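Local coordinates for protein DNA primase (Helicobacter pylori, PDB 4EHS) that synthesises the short RNA primers used by DNA polymerase in replication, binds the helicase DnaB through its C-terminal domain, and stimulates DnaB helicase activity, at residues A27-L33 and L102-R106; F108-L112 and L129-R133. All blocks are in the same frame, centred on the assembly; numbering follows the deposited sequence.

Contact 1: A27-L33 and L102-R106; sequences APSLEFL and LLILR
The guanidinium group of Arg106 meets the backbone of 27-33 edge-on. Pro28 O lies at its outer edge, only 2° out of the plane, and takes both terminal nitrogens: NH2 at 2.7 Å and NH1 at 2.8 Å. One carbonyl oxygen thus accepts two charged N-H groups. NH2 comes in the carbonyl plane, while NH1 stands above it, 37° out. Neither bond is straight, as expected when two nitrogens share one atom. The peptide of Ser29 and Leu30 borders the same edge, and Leu33 CD2 lies over one face. The arginine chain is extended from CG to NE, which carries the group across to the turn before helix 30-43. Beside this grip the contact is apolar. Leu33 CD2 rests on the helix backbone at Leu103 N (3.6 Å) and also touches Leu102 CG at 3.8 Å. Pro28 CG meets Leu102 CD2 at 4.0 Å. Leu30 crosses Leu103 at about a right angle. Ser29 is the N-cap: its OG accepts from Phe32 N at 2.9 Å. The contact joins the start of helix 30-43 to the middle of helix 96-117, whose far side packs through Ile104 and Leu105 on helix 122-140.

Contact 2: F108-L112 and L129-R133; sequences FERQL and LKKAR
Phe108 and Leu112, one turn apart, reach across to helix 129-133 on either side of Ala132 CB. The Phe108 ring leans on the backbone of Ala132, with CD1 3.7 Å from Ala132 CA. CG is anti to the carbonyl carbon (chi1 -75°), which directs the ring to that backbone. Farther out, Phe108 CE1 touches Lys131 CD at 4.0 Å. The lysine chain is bent at chi2 and chi4, and the two side chains cross at a slant. Lys131 NZ bonds to Val52 O of the second subunit and forms a salt bridge with Glu149. Leu112 uses mainly one branch. CD2 meets Ala132 CB at 4.0 Å, Leu129 CD2 at 3.9 Å and Arg133 CG at 3.7 Å. Arg133 starts away from the other helix, but with chi1 at -75° its CG already touches Leu112. The bend at chi3 helps to turn one guanidinium face to CD2, which lies 3.8 Å above it, offset toward the rim. Gln111 adds a lesser contact through CB, and its bend at chi2 turns the amide away. No hydrogen bond joins the segments. Ala132, with only a CB, is consistent with the close local approach, 5.3 Å between its CA and Phe108 CA. The segments run roughly antiparallel (146°). Helices 96-117 and 122-140, joined by a short link, form a helical hairpin, consistent with the C-terminal one of DnaG helicase-binding domains.

How the contacts relate
Both contacts use helix 96-117, on adjoining stretches of it, and their centres lie 16 Å apart. Contact 1 is nearer the middle of the chain and brings in helix 30-43, distant in sequence. Contact 2 lies farther out and pairs helices that follow one another. Each is partly buried, with a buried apolar part and a more exposed margin. Each contact has an arginine, central in contact 1 and at the exposed margin in contact 2. In contact 1 it is a hydrogen-bond donor to a loop carbonyl, in contact 2 a flat cover over a leucine. Contact 2 also borders the second subunit. The two meet where Leu30 packs on Arg110.

Contact 1: A27-L33 and L102-R106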
ATOM      1  N   ALA A  27     -10.943  24.985   2.140  1.00 38.37           N
ATOM      2  CA  ALA A  27     -10.115  23.832   2.506  1.00 31.08           C
ATOM      3  C   ALA A  27     -10.596  23.268   3.849  1.00 28.07           C
ATOM      4  O   ALA A  27     -10.598  23.982   4.875  1.00 29.36           O
ATOM      5  CB  ALA A  27      -8.661  24.228   2.650  1.00 29.18           C
ATOM      6  N   PRO A  28     -10.967  21.967   3.853  1.00 23.66           N
ATOM      7  CA  PRO A  28     -11.610  21.396   5.024  1.00 19.85           C
ATOM      8  C   PRO A  28     -10.643  21.022   6.110  1.00 17.15           C
ATOM      9  O   PRO A  28      -9.447  20.842   5.867  1.00 17.68           O
ATOM     10  CB  PRO A  28     -12.292  20.117   4.469  1.00 20.74           C
ATOM     11  CG  PRO A  28     -11.382  19.737   3.297  1.00 20.83           C
ATOM     12  CD  PRO A  28     -10.900  21.006   2.716  1.00 20.81           C
ATOM     13  N   SER A  29     -11.188  20.847   7.306  1.00 17.58           N
ATOM     14  CA  SER A  29     -10.460  20.283   8.427  1.00 17.04           C
ATOM     15  C   SER A  29     -10.236  18.790   8.117  1.00 16.46           C
ATOM     16  O   SER A  29     -10.956  18.207   7.236  1.00 14.11           O
ATOM     17  CB  SER A  29     -11.245  20.400   9.743  1.00 17.57           C
ATOM     18  OG  SER A  29     -12.373  19.452   9.791  1.00 17.87           O
ATOM     19  N   LEU A  30      -9.235  18.177   8.777  1.00 14.85           N
ATOM     20  CA  LEU A  30      -9.006  16.786   8.500  1.00 15.39           C
ATOM     21  C   LEU A  30     -10.182  15.954   9.008  1.00 15.59           C
ATOM     22  O   LEU A  30     -10.595  14.998   8.349  1.00 15.74           O
ATOM     23  CB  LEU A  30      -7.680  16.309   9.118  1.00 15.89           C
ATOM     24  CG  LEU A  30      -7.266  14.879   8.817  1.00 16.58           C
ATOM     25  CD1 LEU A  30      -6.947  14.792   7.350  1.00 16.78           C
ATOM     26  CD2 LEU A  30      -6.100  14.528   9.798  1.00 15.35           C
ATOM     27  N   GLU A  31     -10.815  16.369  10.112  1.00 17.62           N
ATOM     28  CA  GLU A  31     -11.856  15.555  10.703  1.00 16.25           C
ATOM     29  C   GLU A  31     -13.044  15.598   9.726  1.00 14.26           C
ATOM     30  O   GLU A  31     -13.645  14.539   9.432  1.00 14.35           O
ATOM     31  CB  GLU A  31     -12.236  16.037  12.136  1.00 18.56           C
ATOM     32  CG  GLU A  31     -13.533  15.398  12.586  1.00 24.69           C
ATOM     33  CD  GLU A  31     -13.774  15.497  14.091  1.00 32.56           C
ATOM     34  OE1 GLU A  31     -12.891  15.964  14.824  1.00 33.54           O
ATOM     35  OE2 GLU A  31     -14.840  15.067  14.536  1.00 40.77           O
ATOM     36  N   PHE A  32     -13.320  16.775   9.152  1.00 13.59           N
ATOM     37  CA  PHE A  32     -14.388  16.890   8.172  1.00 13.67           C
ATOM     38  C   PHE A  32     -14.061  16.022   6.933  1.00 13.16           C
ATOM     39  O   PHE A  32     -14.893  15.328   6.382  1.00 12.78           O
ATOM     40  CB  PHE A  32     -14.570  18.348   7.707  1.00 16.19           C
ATOM     41  CG  PHE A  32     -15.770  18.529   6.728  1.00 18.39           C
ATOM     42  CD1 PHE A  32     -17.077  18.700   7.208  1.00 21.71           C
ATOM     43  CD2 PHE A  32     -15.553  18.477   5.355  1.00 22.43           C
ATOM     44  CE1 PHE A  32     -18.128  18.854   6.286  1.00 21.91           C
ATOM     45  CE2 PHE A  32     -16.597  18.632   4.427  1.00 22.23           C
ATOM     46  CZ  PHE A  32     -17.882  18.800   4.921  1.00 24.53           C
ATOM     47  N   LEU A  33     -12.845  16.112   6.470  1.00 12.70           N
ATOM     48  CA  LEU A  33     -12.473  15.314   5.287  1.00 13.03           C
ATOM     49  C   LEU A  33     -12.569  13.805   5.561  1.00 11.22           C
ATOM     50  O   LEU A  33     -13.022  13.056   4.668  1.00 11.29           O
ATOM     51  CB  LEU A  33     -11.019  15.613   4.885  1.00 12.08           C
ATOM     52  CG  LEU A  33     -10.498  14.939   3.634  1.00 14.76           C
ATOM     53  CD1 LEU A  33     -11.392  15.288   2.428  1.00 13.21           C
ATOM     54  CD2 LEU A  33      -9.053  15.410   3.361  1.00 15.03           C
ATOM     55  N   LEU A 102      -7.353  14.008  -1.750  1.00 15.22           N
ATOM     56  CA  LEU A 102      -6.924  15.019  -0.777  1.00 14.60           C
ATOM     57  C   LEU A 102      -6.574  14.417   0.564  1.00 14.59           C
ATOM     58  O   LEU A 102      -5.609  14.837   1.151  1.00 13.79           O
ATOM     59  CB  LEU A 102      -8.069  16.058  -0.653  1.00 16.00           C
ATOM     60  CG  LEU A 102      -7.779  17.235   0.266  1.00 17.85           C
ATOM     61  CD1 LEU A 102      -6.656  18.028  -0.363  1.00 18.88           C
ATOM     62  CD2 LEU A 102      -9.077  18.090   0.474  1.00 18.63           C
ATOM     63  N   LEU A 103      -7.309  13.374   1.005  1.00 11.73           N
ATOM     64  CA  LEU A 103      -6.973  12.708   2.226  1.00 12.63           C
ATOM     65  C   LEU A 103      -5.570  12.081   2.141  1.00 12.39           C
ATOM     66  O   LEU A 103      -4.756  12.215   3.075  1.00 12.24           O
ATOM     67  CB  LEU A 103      -7.999  11.592   2.505  1.00 12.11           C
ATOM     68  CG  LEU A 103      -7.790  10.893   3.845  1.00 12.90           C
ATOM     69  CD1 LEU A 103      -8.154  11.843   4.935  1.00 16.03           C
ATOM     70  CD2 LEU A 103      -8.762   9.713   3.818  1.00 14.89           C
ATOM     71  N   ILE A 104      -5.312  11.418   1.011  1.00 12.70           N
ATOM     72  CA  ILE A 104      -3.988  10.804   0.820  1.00 13.00           C
ATOM     73  C   ILE A 104      -2.902  11.853   0.740  1.00 14.68           C
ATOM     74  O   ILE A 104      -1.842  11.655   1.368  1.00 15.44           O
ATOM     75  CB  ILE A 104      -3.987   9.875  -0.399  1.00 13.48           C
ATOM     76  CG1 ILE A 104      -4.986   8.723  -0.185  1.00 11.81           C
ATOM     77  CG2 ILE A 104      -2.576   9.269  -0.635  1.00 12.97           C
ATOM     78  CD1 ILE A 104      -5.319   8.005  -1.514  1.00 11.41           C
ATOM     79  N   LEU A 105      -3.135  12.907  -0.052  1.00 15.83           N
ATOM     80  CA  LEU A 105      -2.184  14.056  -0.148  1.00 18.55           C
ATOM     81  C   LEU A 105      -1.858  14.601   1.231  1.00 18.96           C
ATOM     82  O   LEU A 105      -0.651  14.719   1.586  1.00 17.80           O
ATOM     83  CB  LEU A 105      -2.691  15.168  -1.099  1.00 18.55           C
ATOM     84  CG  LEU A 105      -1.850  16.460  -1.204  1.00 21.41           C
ATOM     85  CD1 LEU A 105      -0.561  16.240  -1.959  1.00 21.90           C
ATOM     86  CD2 LEU A 105      -2.626  17.578  -1.856  1.00 26.26           C
ATOM     87  N   ARG A 106      -2.871  14.890   2.052  1.00 16.56           N
ATOM     88  CA  ARG A 106      -2.604  15.223   3.455  1.00 18.55           C
ATOM     89  C   ARG A 106      -1.732  14.282   4.264  1.00 18.91           C
ATOM     90  O   ARG A 106      -0.797  14.727   4.973  1.00 15.35           O
ATOM     91  CB  ARG A 106      -3.879  15.521   4.218  1.00 18.50           C
ATOM     92  CG  ARG A 106      -4.459  16.786   3.557  1.00 20.78           C
ATOM     93  CD  ARG A 106      -5.474  17.408   4.461  1.00 22.89           C
ATOM     94  NE  ARG A 106      -6.012  18.679   3.888  1.00 20.02           N
ATOM     95  CZ  ARG A 106      -7.043  19.291   4.485  1.00 18.96           C
ATOM     96  NH1 ARG A 106      -7.555  18.775   5.600  1.00 17.52           N
ATOM     97  NH2 ARG A 106      -7.549  20.377   3.966  1.00 19.58           N
TER

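Contact 2: F108-L112 and L129-R133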
ATOM      1  N   PHE A 108       0.598  12.287   3.082  1.00 15.95           N
ATOM      2  CA  PHE A 108       2.000  12.419   2.613  1.00 15.51           C
ATOM      3  C   PHE A 108       2.622  13.779   2.962  1.00 18.65           C
ATOM      4  O   PHE A 108       3.841  13.849   3.247  1.00 17.71           O
ATOM      5  CB  PHE A 108       2.147  12.118   1.135  1.00 15.22           C
ATOM      6  CG  PHE A 108       2.068  10.652   0.812  1.00 14.08           C
ATOM      7  CD1 PHE A 108       3.113   9.787   1.159  1.00 13.79           C
ATOM      8  CD2 PHE A 108       0.974  10.130   0.160  1.00 13.84           C
ATOM      9  CE1 PHE A 108       3.031   8.421   0.866  1.00 15.37           C
ATOM     10  CE2 PHE A 108       0.910   8.769  -0.190  1.00 14.09           C
ATOM     11  CZ  PHE A 108       1.909   7.902   0.193  1.00 15.53           C
ATOM     12  N   GLU A 109       1.799  14.832   3.020  1.00 17.70           N
ATOM     13  CA  GLU A 109       2.329  16.123   3.480  1.00 21.06           C
ATOM     14  C   GLU A 109       2.791  16.011   4.931  1.00 19.57           C
ATOM     15  O   GLU A 109       3.899  16.489   5.277  1.00 21.28           O
ATOM     16  CB  GLU A 109       1.262  17.224   3.237  1.00 20.87           C
ATOM     17  CG  GLU A 109       1.159  17.636   1.766  1.00 25.55           C
ATOM     18  CD  GLU A 109       0.029  18.663   1.504  1.00 29.65           C
ATOM     19  OE1 GLU A 109      -0.896  18.740   2.357  1.00 35.23           O
ATOM     20  OE2 GLU A 109       0.079  19.367   0.457  1.00 36.46           O
ATOM     21  N   ARG A 110       2.002  15.360   5.792  1.00 18.45           N
ATOM     22  CA  ARG A 110       2.422  15.069   7.131  1.00 20.73           C
ATOM     23  C   ARG A 110       3.712  14.216   7.192  1.00 22.84           C
ATOM     24  O   ARG A 110       4.545  14.425   8.083  1.00 24.24           O
ATOM     25  CB  ARG A 110       1.339  14.350   7.936  1.00 21.15           C
ATOM     26  CG  ARG A 110       0.151  15.253   8.289  1.00 22.99           C
ATOM     27  CD  ARG A 110      -0.823  14.601   9.266  1.00 23.25           C
ATOM     28  NE  ARG A 110      -1.299  13.249   8.998  1.00 25.98           N
ATOM     29  CZ  ARG A 110      -2.329  12.928   8.187  1.00 23.01           C
ATOM     30  NH1 ARG A 110      -2.986  13.870   7.524  1.00 18.65           N
ATOM     31  NH2 ARG A 110      -2.691  11.653   8.081  1.00 21.11           N
ATOM     32  N   GLN A 111       3.832  13.230   6.312  1.00 19.57           N
ATOM     33  CA  GLN A 111       5.036  12.416   6.267  1.00 20.82           C
ATOM     34  C   GLN A 111       6.275  13.271   6.062  1.00 20.12           C
ATOM     35  O   GLN A 111       7.300  12.988   6.658  1.00 22.52           O
ATOM     36  CB  GLN A 111       4.954  11.373   5.143  1.00 21.83           C
ATOM     37  CG  GLN A 111       4.019  10.236   5.499  1.00 26.95           C
ATOM     38  CD  GLN A 111       4.311   9.637   6.843  1.00 34.74           C
ATOM     39  OE1 GLN A 111       3.499   9.703   7.752  1.00 44.79           O
ATOM     40  NE2 GLN A 111       5.478   9.048   6.981  1.00 38.21           N
ATOM     41  N   LEU A 112       6.198  14.222   5.153  1.00 20.34           N
ATOM     42  CA  LEU A 112       7.298  15.123   4.871  1.00 23.59           C
ATOM     43  C   LEU A 112       7.762  15.807   6.165  1.00 25.62           C
ATOM     44  O   LEU A 112       8.950  15.946   6.386  1.00 27.43           O
ATOM     45  CB  LEU A 112       6.931  16.178   3.816  1.00 24.79           C
ATOM     46  CG  LEU A 112       7.038  15.855   2.337  1.00 25.38           C
ATOM     47  CD1 LEU A 112       6.969  17.118   1.487  1.00 28.97           C
ATOM     48  CD2 LEU A 112       8.321  15.111   1.997  1.00 27.26           C
ATOM     49  N   LEU A 129      11.302   9.965   2.359  1.00 16.99           N
ATOM     50  CA  LEU A 129      11.066  11.329   1.932  1.00 16.69           C
ATOM     51  C   LEU A 129      10.872  11.390   0.420  1.00 15.87           C
ATOM     52  O   LEU A 129      10.008  12.043  -0.064  1.00 14.64           O
ATOM     53  CB  LEU A 129      12.206  12.245   2.343  1.00 17.12           C
ATOM     54  CG  LEU A 129      12.266  12.591   3.795  1.00 17.93           C
ATOM     55  CD1 LEU A 129      13.552  13.234   4.154  1.00 21.10           C
ATOM     56  CD2 LEU A 129      11.192  13.492   4.115  1.00 19.11           C
ATOM     57  N   LYS A 130      11.717  10.666  -0.289  1.00 16.34           N
ATOM     58  CA  LYS A 130      11.619  10.695  -1.744  1.00 17.76           C
ATOM     59  C   LYS A 130      10.260  10.148  -2.213  1.00 15.97           C
ATOM     60  O   LYS A 130       9.618  10.760  -3.064  1.00 17.19           O
ATOM     61  CB  LYS A 130      12.761   9.891  -2.358  1.00 20.00           C
ATOM     62  CG  LYS A 130      12.822  10.000  -3.901  1.00 23.90           C
ATOM     63  CD  LYS A 130      14.106   9.324  -4.394  1.00 28.32           C
ATOM     64  CE  LYS A 130      14.492   9.859  -5.768  1.00 33.70           C
ATOM     65  NZ  LYS A 130      13.822   9.072  -6.823  1.00 42.53           N
ATOM     66  N   LYS A 131       9.828   9.051  -1.584  1.00 18.48           N
ATOM     67  CA  LYS A 131       8.530   8.457  -1.878  1.00 19.44           C
ATOM     68  C   LYS A 131       7.379   9.397  -1.555  1.00 18.25           C
ATOM     69  O   LYS A 131       6.438   9.525  -2.360  1.00 17.35           O
ATOM     70  CB  LYS A 131       8.367   7.165  -1.117  1.00 23.30           C
ATOM     71  CG  LYS A 131       7.078   6.422  -1.526  1.00 32.10           C
ATOM     72  CD  LYS A 131       6.141   6.144  -0.326  1.00 38.75           C
ATOM     73  CE  LYS A 131       4.991   5.147  -0.637  1.00 41.58           C
ATOM     74  NZ  LYS A 131       5.139   3.842   0.067  1.00 40.23           N
ATOM     75  N   ALA A 132       7.439  10.088  -0.424  1.00 15.27           N
ATOM     76  CA  ALA A 132       6.349  11.042  -0.098  1.00 16.26           C
ATOM     77  C   ALA A 132       6.299  12.191  -1.087  1.00 17.89           C
ATOM     78  O   ALA A 132       5.257  12.619  -1.460  1.00 18.89           O
ATOM     79  CB  ALA A 132       6.523  11.590   1.289  1.00 13.84           C
ATOM     80  N   ARG A 133       7.469  12.733  -1.474  1.00 17.24           N
ATOM     81  CA  ARG A 133       7.497  13.823  -2.481  1.00 18.71           C
ATOM     82  C   ARG A 133       6.950  13.393  -3.830  1.00 19.49           C
ATOM     83  O   ARG A 133       6.217  14.160  -4.513  1.00 21.45           O
ATOM     84  CB  ARG A 133       8.933  14.369  -2.682  1.00 19.95           C
ATOM     85  CG  ARG A 133       9.430  15.255  -1.562  1.00 22.28           C
ATOM     86  CD  ARG A 133      10.886  15.829  -1.900  1.00 23.00           C
ATOM     87  NE  ARG A 133      11.744  15.749  -0.708  1.00 26.20           N
ATOM     88  CZ  ARG A 133      11.629  16.577   0.306  1.00 28.10           C
ATOM     89  NH1 ARG A 133      10.725  17.547   0.179  1.00 26.22           N
ATOM     90  NH2 ARG A 133      12.363  16.433   1.455  1.00 33.30           N
TER